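Local coordinates for penicillin-binding protein PbpB (Mycobacterium tuberculosis, PDB 6KGU) that makes cross-linked peptidoglycan from lipid intermediates during cell wall synthesis and is bound by beta-lactams such as aztreonam, at residues V312-S324 against G554-T562. Sequence-based numbering, arbitrary orientation.
Sequences VMPYTTTGVFGKS and GPPLVLQAT. With AZR (2-({[(1Z)-1-(2-amino-1,3-thiazol-4-yl)-2-oxo-2-{[(2S,3S)-1-oxo-3-(sulfoamino)butan-2-yl]amino}ethylidene]amino}oxy)-2-methylpropanoic acid), chain B.
In the transpeptidase domain the C-terminal tail of the chain, 554-562, packs against the loop that leads into helix 317-323 and against the helix itself, with Thr316 as N-cap. A single beta bridge pairs Tyr315 with Gln560: Ala561 N gives a nearly straight bond to Pro314 O (2.9 Å, 175° at the hydrogen), and Thr316 N reaches Leu559 O from above its carbonyl plane. The N-cap hydroxyl works twice. A chi1 of 59° swings Thr316 OG1 back over its own main chain, where it accepts from Gly319 N (2.9 Å) and donates to Val558 O (2.7 Å). Gly319 CA gives a CA-H...O contact to Leu559 O at 3.2 Å and packs tightly on Leu559 CB, while Leu559 CD2 lies against Lys323 CG. Gln458 grips the tail twice, OE1 accepting from Leu559 N and NE2 donating to Gln560 O. Beyond the helix, Ser324 OG accepts from N12 of the ring-opened aztreonam and also bonds Lys272 NZ and Lys475 NZ, consistent with the serine of the transpeptidase SxN motif. Gln560, its chain straight at chi2, brings OE1 to the edge of the Tyr315 ring, 3.8 Å from CE1, and one water links that oxygen to Tyr315 OH, which also bonds Trp308.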
loop_
_atom_site.group_PDB
_atom_site.type_symbol
_atom_site.label_atom_id
_atom_site.label_comp_id
_atom_site.label_asym_id
_atom_site.label_seq_id
_atom_site.Cartn_x
_atom_site.Cartn_y
_atom_site.Cartn_z
ATOM N N VAL A 312 24.649 24.344 -4.585
ATOM C CA VAL A 312 23.707 24.371 -5.697
ATOM C C VAL A 312 24.067 23.269 -6.681
ATOM O O VAL A 312 25.179 23.236 -7.221
ATOM C CB VAL A 312 23.691 25.744 -6.361
ATOM C CG1 VAL A 312 22.799 25.701 -7.600
ATOM C CG2 VAL A 312 23.170 26.773 -5.376
ATOM N N MET A 313 23.136 22.348 -6.900
ATOM C CA MET A 313 23.322 21.216 -7.795
ATOM C C MET A 313 22.401 21.310 -9.005
ATOM O O MET A 313 21.212 21.620 -8.859
ATOM C CB MET A 313 23.047 19.899 -7.067
ATOM C CG MET A 313 24.130 19.494 -6.072
ATOM S SD MET A 313 25.617 18.929 -6.922
ATOM C CE MET A 313 26.559 20.416 -7.005
ATOM N N PRO A 314 22.926 21.006 -10.226
ATOM C CA PRO A 314 22.094 20.962 -11.443
ATOM C C PRO A 314 21.304 19.659 -11.562
ATOM O O PRO A 314 21.441 18.904 -12.529
ATOM C CB PRO A 314 23.140 21.118 -12.554
ATOM C CG PRO A 314 24.361 20.385 -11.986
ATOM C CD PRO A 314 24.331 20.645 -10.490
ATOM N N TYR A 315 20.482 19.366 -10.548
ATOM C CA TYR A 315 19.574 18.233 -10.651
ATOM C C TYR A 315 18.527 18.520 -11.720
ATOM O O TYR A 315 18.010 19.633 -11.820
ATOM C CB TYR A 315 18.879 17.957 -9.309
ATOM C CG TYR A 315 19.823 17.628 -8.167
ATOM C CD1 TYR A 315 20.958 16.850 -8.375
ATOM C CD2 TYR A 315 19.581 18.105 -6.884
ATOM C CE1 TYR A 315 21.827 16.560 -7.328
ATOM C CE2 TYR A 315 20.445 17.824 -5.838
ATOM C CZ TYR A 315 21.563 17.055 -6.065
ATOM O OH TYR A 315 22.419 16.779 -5.022
ATOM N N THR A 316 18.222 17.518 -12.527
ATOM C CA THR A 316 17.028 17.615 -13.343
ATOM C C THR A 316 15.797 17.408 -12.466
ATOM O O THR A 316 15.885 16.971 -11.318
ATOM C CB THR A 316 17.023 16.576 -14.462
ATOM O OG1 THR A 316 17.091 15.265 -13.884
ATOM C CG2 THR A 316 18.201 16.801 -15.434
ATOM N N THR A 317 14.631 17.723 -13.027
ATOM C CA THR A 317 13.381 17.368 -12.369
ATOM C C THR A 317 13.343 15.872 -12.068
ATOM O O THR A 317 13.003 15.452 -10.954
ATOM C CB THR A 317 12.214 17.803 -13.254
ATOM O OG1 THR A 317 12.190 19.235 -13.294
ATOM C CG2 THR A 317 10.896 17.281 -12.736
ATOM N N THR A 318 13.724 15.055 -13.050
ATOM C CA THR A 318 13.866 13.616 -12.812
ATOM C C THR A 318 14.770 13.334 -11.616
ATOM O O THR A 318 14.401 12.576 -10.709
ATOM C CB THR A 318 14.390 12.947 -14.086
ATOM O OG1 THR A 318 13.355 12.985 -15.077
ATOM C CG2 THR A 318 14.797 11.487 -13.842
ATOM N N GLY A 319 15.934 13.986 -11.565
ATOM C CA GLY A 319 16.849 13.771 -10.461
ATOM C C GLY A 319 16.324 14.229 -9.113
ATOM O O GLY A 319 16.700 13.672 -8.080
ATOM N N VAL A 320 15.481 15.260 -9.094
ATOM C CA VAL A 320 14.914 15.723 -7.830
ATOM C C VAL A 320 14.144 14.596 -7.159
ATOM O O VAL A 320 14.290 14.343 -5.958
ATOM C CB VAL A 320 14.021 16.955 -8.054
ATOM C CG1 VAL A 320 13.052 17.131 -6.869
ATOM C CG2 VAL A 320 14.880 18.196 -8.246
ATOM N N PHE A 321 13.322 13.895 -7.927
ATOM C CA PHE A 321 12.599 12.757 -7.379
ATOM C C PHE A 321 13.458 11.496 -7.315
ATOM O O PHE A 321 13.325 10.719 -6.364
ATOM C CB PHE A 321 11.318 12.570 -8.191
ATOM C CG PHE A 321 10.443 13.795 -8.153
ATOM C CD1 PHE A 321 9.823 14.170 -6.962
ATOM C CD2 PHE A 321 10.294 14.611 -9.268
ATOM C CE1 PHE A 321 9.024 15.327 -6.886
ATOM C CE2 PHE A 321 9.498 15.763 -9.207
ATOM C CZ PHE A 321 8.862 16.111 -8.005
ATOM N N GLY A 322 14.392 11.320 -8.254
ATOM C CA GLY A 322 15.258 10.150 -8.217
ATOM C C GLY A 322 16.212 10.159 -7.032
ATOM O O GLY A 322 16.479 9.112 -6.437
ATOM N N LYS A 323 16.730 11.340 -6.666
ATOM C CA LYS A 323 17.619 11.490 -5.512
ATOM C C LYS A 323 16.878 11.898 -4.247
ATOM O O LYS A 323 17.469 11.855 -3.162
ATOM C CB LYS A 323 18.724 12.518 -5.798
ATOM C CG LYS A 323 19.733 12.037 -6.857
ATOM C CD LYS A 323 21.031 12.826 -6.856
ATOM C CE LYS A 323 21.940 12.405 -8.023
ATOM N NZ LYS A 323 22.395 10.977 -7.919
ATOM N N SER A 324 15.607 12.280 -4.373
ATOM C CA SER A 324 14.751 12.684 -3.258
ATOM C C SER A 324 15.288 13.953 -2.582
ATOM O O SER A 324 15.562 13.986 -1.381
ATOM C CB SER A 324 14.576 11.545 -2.251
ATOM O OG SER A 324 13.319 11.649 -1.568
ATOM N N GLY A 554 15.791 1.804 -22.247
ATOM C CA GLY A 554 16.539 2.577 -23.230
ATOM C C GLY A 554 17.896 3.074 -22.745
ATOM O O GLY A 554 18.689 2.308 -22.194
ATOM N N PRO A 555 18.180 4.353 -22.964
ATOM C CA PRO A 555 19.420 4.945 -22.439
ATOM C C PRO A 555 19.243 5.378 -20.994
ATOM O O PRO A 555 18.107 5.569 -20.538
ATOM C CB PRO A 555 19.649 6.149 -23.363
ATOM C CG PRO A 555 18.258 6.560 -23.767
ATOM C CD PRO A 555 17.392 5.311 -23.759
ATOM N N PRO A 556 20.333 5.532 -20.237
ATOM C CA PRO A 556 20.200 5.883 -18.814
ATOM C C PRO A 556 19.549 7.250 -18.624
ATOM O O PRO A 556 19.830 8.205 -19.350
ATOM C CB PRO A 556 21.649 5.885 -18.307
ATOM C CG PRO A 556 22.431 5.082 -19.317
ATOM C CD PRO A 556 21.733 5.281 -20.630
ATOM N N LEU A 557 18.665 7.336 -17.636
ATOM C CA LEU A 557 18.046 8.614 -17.309
ATOM C C LEU A 557 19.083 9.542 -16.696
ATOM O O LEU A 557 20.015 9.107 -16.008
ATOM C CB LEU A 557 16.872 8.416 -16.342
ATOM C CG LEU A 557 15.696 7.507 -16.747
ATOM C CD1 LEU A 557 16.029 6.010 -16.695
ATOM C CD2 LEU A 557 14.478 7.767 -15.879
ATOM N N VAL A 558 18.926 10.837 -16.946
ATOM C CA VAL A 558 19.824 11.842 -16.392
ATOM C C VAL A 558 19.159 12.493 -15.187
ATOM O O VAL A 558 18.128 13.173 -15.317
ATOM C CB VAL A 558 20.220 12.895 -17.434
ATOM C CG1 VAL A 558 21.125 13.919 -16.778
ATOM C CG2 VAL A 558 20.912 12.222 -18.630
ATOM N N LEU A 559 19.775 12.303 -14.024
ATOM C CA LEU A 559 19.340 12.881 -12.760
ATOM C C LEU A 559 20.105 14.141 -12.403
ATOM O O LEU A 559 19.592 14.992 -11.663
ATOM C CB LEU A 559 19.524 11.872 -11.617
ATOM C CG LEU A 559 18.686 10.584 -11.558
ATOM C CD1 LEU A 559 18.938 9.661 -12.755
ATOM C CD2 LEU A 559 18.968 9.842 -10.235
ATOM N N GLN A 560 21.326 14.258 -12.911
ATOM C CA GLN A 560 22.223 15.352 -12.576
ATOM C C GLN A 560 22.926 15.761 -13.859
ATOM O O GLN A 560 23.547 14.922 -14.517
ATOM C CB GLN A 560 23.222 14.905 -11.513
ATOM C CG GLN A 560 24.068 15.976 -10.906
ATOM C CD GLN A 560 25.022 15.401 -9.866
ATOM O OE1 GLN A 560 24.632 14.582 -9.032
ATOM N NE2 GLN A 560 26.282 15.817 -9.927
ATOM N N ALA A 561 22.796 17.027 -14.224
ATOM C CA ALA A 561 23.369 17.554 -15.451
ATOM C C ALA A 561 24.820 17.960 -15.183
ATOM O O ALA A 561 25.422 17.537 -14.194
ATOM C CB ALA A 561 22.510 18.719 -15.958
ATOM N N THR A 562 25.389 18.789 -16.049
ATOM C CA THR A 562 26.706 19.374 -15.806
ATOM C C THR A 562 26.557 20.566 -14.867
ATOM O O THR A 562 27.356 20.753 -13.946
ATOM C CB THR A 562 27.386 19.820 -17.130
ATOM O OG1 THR A 562 27.479 18.700 -18.023
ATOM C CG2 THR A 562 28.789 20.375 -16.874
HETATM C C7 AZR B . 15.707 11.746 2.509
HETATM S S8 AZR B . 8.707 13.653 6.895
HETATM O O9 AZR B . 11.440 10.363 2.673
HETATM O O10 AZR B . 13.228 14.357 4.422
HETATM O O11 AZR B . 14.782 12.625 6.543
HETATM N N12 AZR B . 14.131 10.539 1.027
HETATM N N13 AZR B . 12.970 12.105 4.188
HETATM N N14 AZR B . 13.512 12.764 7.180
HETATM N N15 AZR B . 10.857 12.858 8.098
HETATM N N16 AZR B . 8.910 12.718 9.411
HETATM S S17 AZR B . 14.525 9.032 0.681
HETATM C C18 AZR B . 14.341 11.097 2.376
HETATM C C19 AZR B . 13.180 12.036 2.745
HETATM C C20 AZR B . 11.906 11.358 2.178
HETATM C C21 AZR B . 12.946 13.254 4.888
HETATM C C22 AZR B . 12.611 13.078 6.328
HETATM C C23 AZR B . 15.806 12.224 7.426
HETATM C C24 AZR B . 11.212 13.224 6.805
HETATM C C25 AZR B . 10.197 13.676 6.023
HETATM C C26 AZR B . 9.564 13.023 8.282
HETATM C C27 AZR B . 15.502 10.785 7.802
HETATM C C28 AZR B . 17.160 12.344 6.749
HETATM C C29 AZR B . 15.754 13.132 8.653
HETATM O O30 AZR B . 15.199 14.210 8.665
HETATM O O31 AZR B . 16.406 12.650 9.665
HETATM O O32 AZR B . 15.938 8.942 0.633
HETATM O O33 AZR B . 14.055 8.794 -0.785
HETATM O O34 AZR B . 13.755 8.177 1.507
HETATM O O HOH W 1 24.250 14.354 -5.795
#